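PDB 5JS4: phiAB6 tailspike from Unidentified phage, which probably binds and fragments the exopolysaccharide of Acinetobacter baumannii, working as a trimeric beta-helical tailspike of a bacteriophage. Local coordinates for residues R201-N206 against G217-S222; I654-P659 against F694-R699; T481-C486 against P513-G518; P564-R569 against A582-T587. All blocks are in the same frame, centred on the assembly; numbering follows the deposited sequence.

Contact 1: residues R201-N206 against G217-S222; sequences RSTVVN and GWVKVS
Gly217 O takes the shortest bond between 201-206 and 217-222, from Thr203 N at 2.8 Å, the donor standing well above the carbonyl plane. It lies at the end of an antiparallel pairing in the small three-stranded sheet of the N-terminal part of the chain, where strand 199-202 runs between 191-193 and 218-220. Arg201 and Val219 form a hydrogen-bonded pair, Arg201 N giving to Val219 O at 2.9 Å and Val219 N returning a bond to Arg201 O; Ser202 and Trp218 follow as a non-hydrogen-bonded pair. Gly217 suits the turn into its strand because its positive phi would press a side chain against the preceding carbonyl.

On the face carrying Ser202 and Trp218, the indole lies under Ser202 CB, which sits 4.2 Å from the centroid of the six-membered ring in a CH-pi contact. The small CH2 of Ser202 can lie close over the ring. Ser202 OG, turned anti to the backbone N (chi1 -180°), gives a bond to Val204 O on a lone pair, while Trp218 NE1 is held by Ser209 O. Across the sheet, Arg201 lays its CB against Val221 CG1 at 3.7 Å and extends its chain away to a salt bridge with Asp198 of the third subunit. Beside it the methyl Thr203 CG2 meets Val219 CG1 at 3.7 Å, the two side chains crossing at about a right angle.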
loop_
_atom_site.group_PDB
_atom_site.type_symbol
_atom_site.label_atom_id
_atom_site.label_comp_id
_atom_site.label_asym_id
_atom_site.label_seq_id
_atom_site.Cartn_x
_atom_site.Cartn_y
_atom_site.Cartn_z
ATOM N N ARG A 201 2.580 -51.318 -44.748
ATOM C CA ARG A 201 3.386 -52.435 -44.290
ATOM C C ARG A 201 2.453 -53.443 -43.632
ATOM O O ARG A 201 1.635 -53.068 -42.796
ATOM C CB ARG A 201 4.405 -51.911 -43.282
ATOM C CG ARG A 201 5.124 -52.943 -42.435
ATOM C CD ARG A 201 6.016 -52.213 -41.449
ATOM N NE ARG A 201 6.674 -53.102 -40.503
ATOM C CZ ARG A 201 7.640 -52.727 -39.665
ATOM N NH1 ARG A 201 8.072 -51.469 -39.646
ATOM N NH2 ARG A 201 8.177 -53.615 -38.837
ATOM N N SER A 202 2.572 -54.712 -44.006
ATOM C CA SER A 202 1.761 -55.755 -43.386
ATOM C C SER A 202 2.261 -56.053 -41.979
ATOM O O SER A 202 3.459 -56.240 -41.765
ATOM C CB SER A 202 1.784 -57.036 -44.209
ATOM O OG SER A 202 0.987 -58.029 -43.581
ATOM N N THR A 203 1.332 -56.102 -41.029
ATOM C CA THR A 203 1.656 -56.403 -39.636
ATOM C C THR A 203 1.271 -57.835 -39.262
ATOM O O THR A 203 1.441 -58.242 -38.109
ATOM C CB THR A 203 0.953 -55.419 -38.682
ATOM O OG1 THR A 203 -0.468 -55.512 -38.841
ATOM C CG2 THR A 203 1.399 -53.988 -38.965
ATOM N N VAL A 204 0.766 -58.595 -40.235
ATOM C CA VAL A 204 0.339 -59.977 -40.006
ATOM C C VAL A 204 0.849 -60.913 -41.099
ATOM O O VAL A 204 1.121 -60.490 -42.224
ATOM C CB VAL A 204 -1.199 -60.092 -39.916
ATOM C CG1 VAL A 204 -1.722 -59.294 -38.730
ATOM C CG2 VAL A 204 -1.869 -59.632 -41.204
ATOM N N VAL A 205 0.971 -62.192 -40.751
ATOM C CA VAL A 205 1.325 -63.233 -41.715
ATOM C C VAL A 205 0.125 -63.527 -42.611
ATOM O O VAL A 205 -1.010 -63.229 -42.246
ATOM C CB VAL A 205 1.776 -64.545 -41.024
ATOM C CG1 VAL A 205 2.950 -64.283 -40.090
ATOM C CG2 VAL A 205 0.625 -65.205 -40.268
ATOM N N ASN A 206 0.385 -64.107 -43.780
ATOM C CA ASN A 206 -0.675 -64.544 -44.696
ATOM C C ASN A 206 -1.701 -63.455 -45.001
ATOM O O ASN A 206 -2.903 -63.717 -45.022
ATOM C CB ASN A 206 -1.402 -65.776 -44.134
ATOM C CG ASN A 206 -0.482 -66.958 -43.906
ATOM O OD1 ASN A 206 -0.546 -67.612 -42.862
ATOM N ND2 ASN A 206 0.368 -67.251 -44.883
ATOM N N GLY A 217 -4.565 -55.342 -40.440
ATOM C CA GLY A 217 -3.354 -56.073 -40.797
ATOM C C GLY A 217 -2.316 -55.244 -41.538
ATOM O O GLY A 217 -1.298 -55.785 -41.963
ATOM N N TRP A 218 -2.571 -53.942 -41.685
ATOM C CA TRP A 218 -1.652 -53.019 -42.356
ATOM C C TRP A 218 -1.437 -51.759 -41.525
ATOM O O TRP A 218 -2.292 -51.379 -40.730
ATOM C CB TRP A 218 -2.211 -52.588 -43.711
ATOM C CG TRP A 218 -2.451 -53.688 -44.695
ATOM C CD1 TRP A 218 -3.622 -54.358 -44.904
ATOM C CD2 TRP A 218 -1.512 -54.224 -45.633
ATOM N NE1 TRP A 218 -3.467 -55.282 -45.906
ATOM C CE2 TRP A 218 -2.182 -55.221 -46.373
ATOM C CE3 TRP A 218 -0.166 -53.959 -45.921
ATOM C CZ2 TRP A 218 -1.551 -55.960 -47.377
ATOM C CZ3 TRP A 218 0.458 -54.691 -46.918
ATOM C CH2 TRP A 218 -0.236 -55.680 -47.636
ATOM N N VAL A 219 -0.296 -51.105 -41.730
ATOM C CA VAL A 219 -0.053 -49.769 -41.179
ATOM C C VAL A 219 0.573 -48.876 -42.246
ATOM O O VAL A 219 1.326 -49.354 -43.096
ATOM C CB VAL A 219 0.864 -49.792 -39.932
ATOM C CG1 VAL A 219 0.176 -50.490 -38.768
ATOM C CG2 VAL A 219 2.205 -50.447 -40.235
ATOM N N LYS A 220 0.250 -47.584 -42.203
ATOM C CA LYS A 220 0.864 -46.600 -43.095
ATOM C C LYS A 220 2.233 -46.215 -42.548
ATOM O O LYS A 220 2.341 -45.746 -41.416
ATOM C CB LYS A 220 -0.014 -45.355 -43.217
ATOM C CG LYS A 220 -1.324 -45.589 -43.956
ATOM C CD LYS A 220 -2.098 -44.293 -44.176
ATOM C CE LYS A 220 -1.717 -43.596 -45.479
ATOM N NZ LYS A 220 -0.349 -43.003 -45.475
ATOM N N VAL A 221 3.273 -46.402 -43.356
ATOM C CA VAL A 221 4.645 -46.193 -42.882
ATOM C C VAL A 221 5.015 -44.714 -42.728
ATOM O O VAL A 221 5.949 -44.387 -42.001
ATOM C CB VAL A 221 5.692 -46.904 -43.774
ATOM C CG1 VAL A 221 5.390 -48.396 -43.858
ATOM C CG2 VAL A 221 5.767 -46.275 -45.161
ATOM N N SER A 222 4.285 -43.827 -43.402
ATOM C CA SER A 222 4.533 -42.387 -43.291
ATOM C C SER A 222 3.771 -41.741 -42.124
ATOM O O SER A 222 3.793 -40.522 -41.967
ATOM C CB SER A 222 4.182 -41.681 -44.602
ATOM O OG SER A 222 2.783 -41.678 -44.829
HETATM O O HOH W 1 -2.071 -53.295 -38.406
#

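Contact 2: residues I654-P659 against F694-R699; sequences IVVGSP and FKVFWR
Trp698 meets three residues of 654-659 with its six-membered ring, and there the packing is tightest. Val656 CG1 approaches CZ2 of Trp698 to 3.5 Å, coming obliquely to the ring. Gly657 O lies at the ring's edge, in its plane, 3.5 Å from Trp698 CH2. Over one face rests the pyrrolidine of Pro659, whose CB is 4.2 Å from the centroid of the six-membered ring in a CH-pi contact; the opposite face is backed by Val696 CG1 of the same strand. The compact, rigid pyrrolidine suits a broad indole face.

Farther along, Ile654 lies over a face of Phe694, the two side chains sliding past each other in opposite directions. CD1 of Ile654 sits 4.1 Å from the ring centroid, and CG2 of Ile654 reaches CE2 of Phe694 at 3.7 Å. Phe694 holds CG between the backbone N and the carbonyl carbon (chi1 58°), which sets its ring beneath the isoleucine.

Between these two aromatic centres the fit is looser: Val656 and Val696 meet tip to tip, CG2 to CG2 at 4.1 Å. The other side of strand 694-699 is more open, for Lys695, Phe697 and Arg699 are partly exposed there, Lys695 bridging to Glu632 and Arg699 bonding to Gly668 O of the third subunit.

No hydrogen bond joins the segments. The axes of 654-656 and 694-699 approach to 10.0 Å, with their directions 32° apart, and the strands belong to two different antiparallel sheets that face each other through an apolar core, the arrangement of a beta-sandwich.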
loop_
_atom_site.group_PDB
_atom_site.type_symbol
_atom_site.label_atom_id
_atom_site.label_comp_id
_atom_site.label_asym_id
_atom_site.label_seq_id
_atom_site.Cartn_x
_atom_site.Cartn_y
_atom_site.Cartn_z
ATOM N N ILE A 654 -8.732 32.287 45.532
ATOM C CA ILE A 654 -9.966 33.075 45.504
ATOM C C ILE A 654 -9.681 34.534 45.199
ATOM O O ILE A 654 -8.884 35.183 45.875
ATOM C CB ILE A 654 -10.751 32.997 46.833
ATOM C CG1 ILE A 654 -11.122 31.546 47.131
ATOM C CG2 ILE A 654 -12.002 33.875 46.763
ATOM C CD1 ILE A 654 -11.726 31.326 48.506
ATOM N N VAL A 655 -10.365 35.042 44.182
ATOM C CA VAL A 655 -10.300 36.441 43.810
ATOM C C VAL A 655 -11.729 36.956 43.732
ATOM O O VAL A 655 -12.576 36.348 43.084
ATOM C CB VAL A 655 -9.603 36.611 42.447
ATOM C CG1 VAL A 655 -9.661 38.063 41.989
ATOM C CG2 VAL A 655 -8.161 36.125 42.527
ATOM N N VAL A 656 -12.004 38.059 44.409
ATOM C CA VAL A 656 -13.297 38.721 44.281
ATOM C C VAL A 656 -13.135 39.912 43.348
ATOM O O VAL A 656 -12.142 40.646 43.405
ATOM C CB VAL A 656 -13.868 39.124 45.655
ATOM C CG1 VAL A 656 -15.105 40.002 45.518
ATOM C CG2 VAL A 656 -14.218 37.876 46.451
ATOM N N GLY A 657 -14.117 40.079 42.475
ATOM C CA GLY A 657 -14.098 41.113 41.460
ATOM C C GLY A 657 -14.695 42.424 41.923
ATOM O O GLY A 657 -14.769 42.720 43.112
ATOM N N SER A 658 -15.141 43.200 40.946
ATOM C CA SER A 658 -15.462 44.605 41.118
ATOM C C SER A 658 -16.953 44.811 41.367
ATOM O O SER A 658 -17.759 44.235 40.655
ATOM C CB SER A 658 -15.087 45.305 39.819
ATOM O OG SER A 658 -13.774 44.948 39.444
ATOM N N PRO A 659 -17.324 45.634 42.367
ATOM C CA PRO A 659 -18.755 45.808 42.623
ATOM C C PRO A 659 -19.398 46.922 41.795
ATOM O O PRO A 659 -18.824 48.002 41.638
ATOM C CB PRO A 659 -18.791 46.184 44.102
ATOM C CG PRO A 659 -17.527 46.945 44.302
ATOM C CD PRO A 659 -16.511 46.298 43.405
ATOM N N PHE A 694 -17.617 29.617 49.896
ATOM C CA PHE A 694 -17.152 30.733 50.703
ATOM C C PHE A 694 -18.161 31.871 50.700
ATOM O O PHE A 694 -18.992 31.980 49.787
ATOM C CB PHE A 694 -15.760 31.217 50.248
ATOM C CG PHE A 694 -15.685 31.648 48.801
ATOM C CD1 PHE A 694 -15.463 30.718 47.794
ATOM C CD2 PHE A 694 -15.785 32.990 48.452
ATOM C CE1 PHE A 694 -15.371 31.113 46.468
ATOM C CE2 PHE A 694 -15.694 33.389 47.124
ATOM C CZ PHE A 694 -15.490 32.449 46.134
ATOM N N LYS A 695 -18.095 32.684 51.750
ATOM C CA LYS A 695 -18.895 33.890 51.871
ATOM C C LYS A 695 -18.065 35.095 51.475
ATOM O O LYS A 695 -16.860 35.132 51.723
ATOM C CB LYS A 695 -19.392 34.081 53.303
ATOM C CG LYS A 695 -20.332 32.989 53.790
ATOM C CD LYS A 695 -20.961 33.369 55.122
ATOM C CE LYS A 695 -21.862 32.268 55.661
ATOM N NZ LYS A 695 -22.481 32.655 56.960
ATOM N N VAL A 696 -18.728 36.071 50.858
ATOM C CA VAL A 696 -18.143 37.367 50.551
ATOM C C VAL A 696 -18.893 38.415 51.359
ATOM O O VAL A 696 -20.126 38.454 51.331
ATOM C CB VAL A 696 -18.261 37.702 49.054
ATOM C CG1 VAL A 696 -17.595 39.040 48.749
ATOM C CG2 VAL A 696 -17.652 36.596 48.211
ATOM N N PHE A 697 -18.143 39.242 52.081
ATOM C CA PHE A 697 -18.678 40.328 52.896
ATOM C C PHE A 697 -18.270 41.636 52.240
ATOM O O PHE A 697 -17.095 41.827 51.940
ATOM C CB PHE A 697 -18.084 40.298 54.310
ATOM C CG PHE A 697 -18.469 39.088 55.125
ATOM C CD1 PHE A 697 -17.947 37.834 54.829
ATOM C CD2 PHE A 697 -19.327 39.214 56.210
ATOM C CE1 PHE A 697 -18.294 36.725 55.590
ATOM C CE2 PHE A 697 -19.669 38.111 56.977
ATOM C CZ PHE A 697 -19.155 36.868 56.659
ATOM N N TRP A 698 -19.234 42.529 52.025
ATOM C CA TRP A 698 -18.983 43.829 51.406
ATOM C C TRP A 698 -19.281 44.966 52.370
ATOM O O TRP A 698 -20.341 44.986 52.996
ATOM C CB TRP A 698 -19.874 44.015 50.185
ATOM C CG TRP A 698 -19.520 43.192 48.993
ATOM C CD1 TRP A 698 -20.165 42.080 48.538
ATOM C CD2 TRP A 698 -18.452 43.438 48.075
ATOM N NE1 TRP A 698 -19.565 41.616 47.394
ATOM C CE2 TRP A 698 -18.503 42.429 47.092
ATOM C CE3 TRP A 698 -17.452 44.416 47.987
ATOM C CZ2 TRP A 698 -17.600 42.372 46.032
ATOM C CZ3 TRP A 698 -16.552 44.354 46.935
ATOM C CH2 TRP A 698 -16.630 43.343 45.974
ATOM N N ARG A 699 -18.369 45.931 52.457
ATOM C CA ARG A 699 -18.539 47.078 53.345
ATOM C C ARG A 699 -18.182 48.396 52.660
ATOM O O ARG A 699 -17.327 48.436 51.771
ATOM C CB ARG A 699 -17.699 46.901 54.612
ATOM C CG ARG A 699 -18.123 45.705 55.450
ATOM C CD ARG A 699 -17.256 45.529 56.684
ATOM N NE ARG A 699 -17.613 44.308 57.411
ATOM C CZ ARG A 699 -17.185 43.084 57.104
ATOM N NH1 ARG A 699 -16.364 42.876 56.080
ATOM N NH2 ARG A 699 -17.580 42.046 57.840
#

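Contact 3: residues T481-C486 against P513-G518; sequences TGANSC and PTNNYG
Two loops of the right-handed beta-helix body, 481-486 and 513-518, are joined here near a bound malonic acid, probably from the crystallisation liquor, about 5 Å from Gly518. The first contains a type II beta turn from Gly482 to Ser485, and glycine suits its start because a side chain there would collide with Ser485 OG.

At the outer side of the contact two asparagines exchange bonds, each offering its side-chain oxygen to the other's backbone. Asn484 N gives to Asn515 OD1 at 2.7 Å, nearly along the C=O axis, while Asn515 N gives to Asn484 OD1 at 2.8 Å with the donor tilted 22° from the carbonyl plane. The amide planes stand 62° apart, and the two side chains cross at about a right angle. Both residues have CG beside the backbone N (chi1 -79° in Asn484), which swings each amide toward the opposite main chain, and both adopt the positive phi that asparagine tolerates well. Thr514 OG1 lies beside the Asn484 amide, 3.1 Å from Asn484 ND2.

Farther along both segments, Gly518 N bonds Cys486 O at 2.8 Å, from well above the carbonyl plane, and a water accepts from Cys486 N and donates to Asn516 O. Buried Cys486 places SG 4.2 Å from the centroid of the Tyr517 ring, obliquely, with CB over a ring face.

Tyr517 OH reaches Val480 N, and Asn516 is bound to Leu512 N and to Asn531 O. The two loops thus lie between the end of strand 478-480, the start of strand 486-487 and the entry to strand 519-523.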
loop_
_atom_site.group_PDB
_atom_site.type_symbol
_atom_site.label_atom_id
_atom_site.label_comp_id
_atom_site.label_asym_id
_atom_site.label_seq_id
_atom_site.Cartn_x
_atom_site.Cartn_y
_atom_site.Cartn_z
ATOM N N THR A 481 -22.448 5.324 -7.857
ATOM C CA THR A 481 -23.762 5.920 -8.112
ATOM C C THR A 481 -24.747 5.823 -6.942
ATOM O O THR A 481 -25.652 6.652 -6.828
ATOM C CB THR A 481 -24.423 5.309 -9.366
ATOM O OG1 THR A 481 -24.725 3.930 -9.133
ATOM C CG2 THR A 481 -23.510 5.438 -10.580
ATOM N N GLY A 482 -24.589 4.816 -6.087
ATOM C CA GLY A 482 -25.511 4.605 -4.970
ATOM C C GLY A 482 -25.325 5.611 -3.843
ATOM O O GLY A 482 -24.198 5.998 -3.526
ATOM N N ALA A 483 -26.431 6.030 -3.233
ATOM C CA ALA A 483 -26.388 6.971 -2.112
ATOM C C ALA A 483 -25.720 6.320 -0.904
ATOM O O ALA A 483 -26.113 5.228 -0.494
ATOM C CB ALA A 483 -27.792 7.438 -1.756
ATOM N N ASN A 484 -24.709 6.991 -0.348
ATOM C CA ASN A 484 -23.902 6.449 0.756
ATOM C C ASN A 484 -23.374 5.036 0.474
ATOM O O ASN A 484 -23.192 4.230 1.394
ATOM C CB ASN A 484 -24.689 6.476 2.077
ATOM C CG ASN A 484 -24.712 7.852 2.721
ATOM O OD1 ASN A 484 -23.894 8.718 2.411
ATOM N ND2 ASN A 484 -25.649 8.053 3.641
ATOM N N SER A 485 -23.111 4.749 -0.799
ATOM C CA SER A 485 -22.707 3.411 -1.222
ATOM C C SER A 485 -21.219 3.317 -1.533
ATOM O O SER A 485 -20.756 2.295 -2.031
ATOM C CB SER A 485 -23.518 2.972 -2.438
ATOM O OG SER A 485 -24.901 2.948 -2.135
ATOM N N CYS A 486 -20.480 4.386 -1.247
ATOM C CA CYS A 486 -19.023 4.351 -1.287
ATOM C C CYS A 486 -18.529 4.519 0.140
ATOM O O CYS A 486 -18.616 5.609 0.710
ATOM C CB CYS A 486 -18.468 5.454 -2.184
ATOM S SG CYS A 486 -16.668 5.411 -2.335
ATOM N N PRO A 513 -22.392 16.666 4.247
ATOM C CA PRO A 513 -23.157 16.060 5.342
ATOM C C PRO A 513 -23.527 14.596 5.086
ATOM O O PRO A 513 -23.777 13.851 6.033
ATOM C CB PRO A 513 -24.422 16.928 5.428
ATOM C CG PRO A 513 -24.474 17.705 4.164
ATOM C CD PRO A 513 -23.075 17.829 3.656
ATOM N N THR A 514 -23.568 14.203 3.817
ATOM C CA THR A 514 -23.879 12.831 3.434
ATOM C C THR A 514 -23.334 12.582 2.026
ATOM O O THR A 514 -22.963 13.525 1.328
ATOM C CB THR A 514 -25.403 12.569 3.509
ATOM O OG1 THR A 514 -25.662 11.160 3.496
ATOM C CG2 THR A 514 -26.147 13.250 2.362
ATOM N N ASN A 515 -23.278 11.315 1.622
ATOM C CA ASN A 515 -22.769 10.921 0.302
ATOM C C ASN A 515 -21.295 11.254 0.061
ATOM O O ASN A 515 -20.887 11.488 -1.075
ATOM C CB ASN A 515 -23.630 11.514 -0.833
ATOM C CG ASN A 515 -24.969 10.821 -0.979
ATOM O OD1 ASN A 515 -25.090 9.622 -0.731
ATOM N ND2 ASN A 515 -25.985 11.572 -1.403
ATOM N N ASN A 516 -20.487 11.269 1.117
ATOM C CA ASN A 516 -19.039 11.296 0.928
ATOM C C ASN A 516 -18.590 9.961 0.367
ATOM O O ASN A 516 -19.230 8.934 0.601
ATOM C CB ASN A 516 -18.305 11.533 2.243
ATOM C CG ASN A 516 -18.636 12.869 2.865
ATOM O OD1 ASN A 516 -18.385 13.921 2.274
ATOM N ND2 ASN A 516 -19.194 12.839 4.067
ATOM N N TYR A 517 -17.495 9.979 -0.379
ATOM C CA TYR A 517 -16.816 8.742 -0.742
ATOM C C TYR A 517 -16.027 8.325 0.494
ATOM O O TYR A 517 -14.939 8.836 0.762
ATOM C CB TYR A 517 -15.910 8.938 -1.959
ATOM C CG TYR A 517 -16.633 8.914 -3.296
ATOM C CD1 TYR A 517 -17.913 9.454 -3.441
ATOM C CD2 TYR A 517 -16.021 8.376 -4.424
ATOM C CE1 TYR A 517 -18.562 9.438 -4.664
ATOM C CE2 TYR A 517 -16.664 8.361 -5.648
ATOM C CZ TYR A 517 -17.933 8.892 -5.763
ATOM O OH TYR A 517 -18.578 8.886 -6.978
ATOM N N GLY A 518 -16.614 7.417 1.263
ATOM C CA GLY A 518 -16.099 7.058 2.573
ATOM C C GLY A 518 -14.828 6.239 2.520
ATOM O O GLY A 518 -14.719 5.277 1.752
HETATM O O HOH W 2 -21.115 7.256 -0.638
#

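Contact 4: residues P564-R569 against A582-T587; sequences PLVKRR and ASDTYT
This is an antiparallel beta-hairpin contact, made by strands 566-573 and 579-586 at the edge, within this chain, of an antiparallel sheet that follows the beta-helix. Arg569 and Ala582 form a hydrogen-bonded pair: Arg569 N gives to Ala582 O, and Ala582 N, at 2.8 Å, to Arg569 O. Next to it, Arg568 and Ser583 make a non-hydrogen-bonded pair in which Ser583 OG lies 3.6 Å from Arg568 CG. Beyond it a side chain replaces one of the two backbone acceptors: Asp584 N gives to Lys567 O at 2.9 Å, but Lys567 N turns to Asp584 OD1, at 2.8 Å and 169°, meeting it from above the carboxylate plane. With CG between the backbone N and the carbonyl carbon (chi1 85°), the short Asp584 side chain brings OD1 over to Lys567 N. Its OD2 is bridged by Arg591 and by Arg569 of the second subunit, which would probably favour its negative charge.

Towards 564 the strands part and waters fill in, one linking Leu565 N to Tyr586 O, another Leu565 O to Tyr586 N. The arginines are interface residues: Arg568 reaches Asp553 and Arg569 reaches Asp584, both of the third subunit, whose strand continues the sheet in parallel from residues 566-569. Branched Val566 sets CG1 3.7 Å from Ser583 CB, and at the opening Pro564 CB touches Tyr586 O at 3.5 Å.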
loop_
_atom_site.group_PDB
_atom_site.type_symbol
_atom_site.label_atom_id
_atom_site.label_comp_id
_atom_site.label_asym_id
_atom_site.label_seq_id
_atom_site.Cartn_x
_atom_site.Cartn_y
_atom_site.Cartn_z
ATOM N N PRO A 564 -9.684 11.734 33.139
ATOM C CA PRO A 564 -9.294 12.837 32.263
ATOM C C PRO A 564 -8.064 12.476 31.438
ATOM O O PRO A 564 -7.434 11.440 31.673
ATOM C CB PRO A 564 -8.972 13.966 33.244
ATOM C CG PRO A 564 -8.574 13.275 34.497
ATOM C CD PRO A 564 -9.411 12.029 34.557
ATOM N N LEU A 565 -7.750 13.317 30.462
ATOM C CA LEU A 565 -6.498 13.219 29.723
ATOM C C LEU A 565 -5.504 14.205 30.296
ATOM O O LEU A 565 -5.882 15.182 30.931
ATOM C CB LEU A 565 -6.698 13.574 28.247
ATOM C CG LEU A 565 -7.722 12.815 27.426
ATOM C CD1 LEU A 565 -7.671 13.291 25.984
ATOM C CD2 LEU A 565 -7.475 11.318 27.504
ATOM N N VAL A 566 -4.228 13.951 30.041
ATOM C CA VAL A 566 -3.186 14.931 30.286
ATOM C C VAL A 566 -2.487 15.183 28.962
ATOM O O VAL A 566 -2.080 14.240 28.283
ATOM C CB VAL A 566 -2.174 14.440 31.333
ATOM C CG1 VAL A 566 -0.984 15.386 31.422
ATOM C CG2 VAL A 566 -2.851 14.306 32.685
ATOM N N LYS A 567 -2.370 16.450 28.587
ATOM C CA LYS A 567 -1.600 16.820 27.419
ATOM C C LYS A 567 -0.243 17.324 27.875
ATOM O O LYS A 567 -0.145 18.080 28.845
ATOM C CB LYS A 567 -2.343 17.863 26.597
ATOM C CG LYS A 567 -3.614 17.307 25.976
ATOM C CD LYS A 567 -4.202 18.233 24.927
ATOM C CE LYS A 567 -3.385 18.237 23.646
ATOM N NZ LYS A 567 -4.029 19.075 22.599
ATOM N N ARG A 568 0.800 16.872 27.190
ATOM C CA ARG A 568 2.156 17.315 27.469
ATOM C C ARG A 568 2.654 18.102 26.271
ATOM O O ARG A 568 2.411 17.730 25.125
ATOM C CB ARG A 568 3.076 16.135 27.756
ATOM C CG ARG A 568 2.597 15.242 28.891
ATOM C CD ARG A 568 3.741 14.424 29.465
ATOM N NE ARG A 568 4.394 13.617 28.440
ATOM C CZ ARG A 568 5.588 13.040 28.574
ATOM N NH1 ARG A 568 6.286 13.168 29.698
ATOM N NH2 ARG A 568 6.091 12.327 27.574
ATOM N N ARG A 569 3.347 19.199 26.545
ATOM C CA ARG A 569 3.784 20.102 25.493
ATOM C C ARG A 569 5.164 20.637 25.819
ATOM O O ARG A 569 5.416 21.048 26.950
ATOM C CB ARG A 569 2.789 21.250 25.352
ATOM C CG ARG A 569 3.154 22.280 24.299
ATOM C CD ARG A 569 1.936 23.102 23.914
ATOM N NE ARG A 569 2.309 24.402 23.366
ATOM C CZ ARG A 569 1.441 25.322 22.961
ATOM N NH1 ARG A 569 0.135 25.086 23.010
ATOM N NH2 ARG A 569 1.885 26.479 22.489
ATOM N N ALA A 582 5.826 19.969 29.542
ATOM C CA ALA A 582 4.969 20.328 30.668
ATOM C C ALA A 582 3.606 19.677 30.506
ATOM O O ALA A 582 3.137 19.487 29.386
ATOM C CB ALA A 582 4.818 21.834 30.749
ATOM N N SER A 583 2.966 19.371 31.631
ATOM C CA SER A 583 1.678 18.678 31.647
ATOM C C SER A 583 0.547 19.623 32.018
ATOM O O SER A 583 0.687 20.434 32.932
ATOM C CB SER A 583 1.713 17.523 32.649
ATOM O OG SER A 583 2.596 16.508 32.214
ATOM N N ASP A 584 -0.580 19.504 31.319
ATOM C CA ASP A 584 -1.760 20.281 31.668
ATOM C C ASP A 584 -2.703 19.479 32.573
ATOM O O ASP A 584 -2.436 18.317 32.918
ATOM C CB ASP A 584 -2.444 20.860 30.409
ATOM C CG ASP A 584 -3.415 19.902 29.728
ATOM O OD1 ASP A 584 -3.410 18.683 29.999
ATOM O OD2 ASP A 584 -4.213 20.400 28.895
ATOM N N THR A 585 -3.781 20.141 32.978
ATOM C CA THR A 585 -4.839 19.547 33.783
ATOM C C THR A 585 -6.172 20.025 33.219
ATOM O O THR A 585 -6.365 21.218 32.990
ATOM C CB THR A 585 -4.739 19.986 35.255
ATOM O OG1 THR A 585 -3.451 19.637 35.779
ATOM C CG2 THR A 585 -5.822 19.322 36.106
ATOM N N TYR A 586 -7.085 19.091 32.984
ATOM C CA TYR A 586 -8.435 19.436 32.569
ATOM C C TYR A 586 -9.358 18.357 33.119
ATOM O O TYR A 586 -9.593 17.326 32.490
ATOM C CB TYR A 586 -8.523 19.541 31.045
ATOM C CG TYR A 586 -9.800 20.152 30.466
ATOM C CD1 TYR A 586 -10.929 20.438 31.250
ATOM C CD2 TYR A 586 -9.877 20.413 29.106
ATOM C CE1 TYR A 586 -12.075 20.980 30.682
ATOM C CE2 TYR A 586 -11.020 20.945 28.535
ATOM C CZ TYR A 586 -12.113 21.227 29.321
ATOM O OH TYR A 586 -13.240 21.761 28.730
ATOM N N THR A 587 -9.840 18.606 34.329
ATOM C CA THR A 587 -10.796 17.734 34.989
ATOM C C THR A 587 -12.122 18.470 35.073
ATOM O O THR A 587 -12.256 19.600 34.603
ATOM C CB THR A 587 -10.335 17.372 36.410
ATOM O OG1 THR A 587 -10.450 18.522 37.256
ATOM C CG2 THR A 587 -8.899 16.859 36.415
HETATM O O HOH W 3 -9.050 15.860 30.194
HETATM O O HOH W 4 -6.338 16.392 33.393
#

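From the N terminus the contacts come in series, none nesting or crossing. Contact 1 closes a short excursion without helix or strand early in the modelled chain. The chain then winds through the beta-helix, where contact 3 joins two loops and closes a 26-residue stretch with short strands. Contact 4 follows as the hairpin that opens the next sheet, about 38 Å on between centres. Contact 2 closes last, near the C terminus, facing one sheet against another; strand 654-661 lies in the same sheet as contact 4, about 31 Å away between centres. Contacts 1 and 2, about 131 Å apart between centres, lie on opposite sides of the chain's centre. All but contact 3 touch neighbouring subunits.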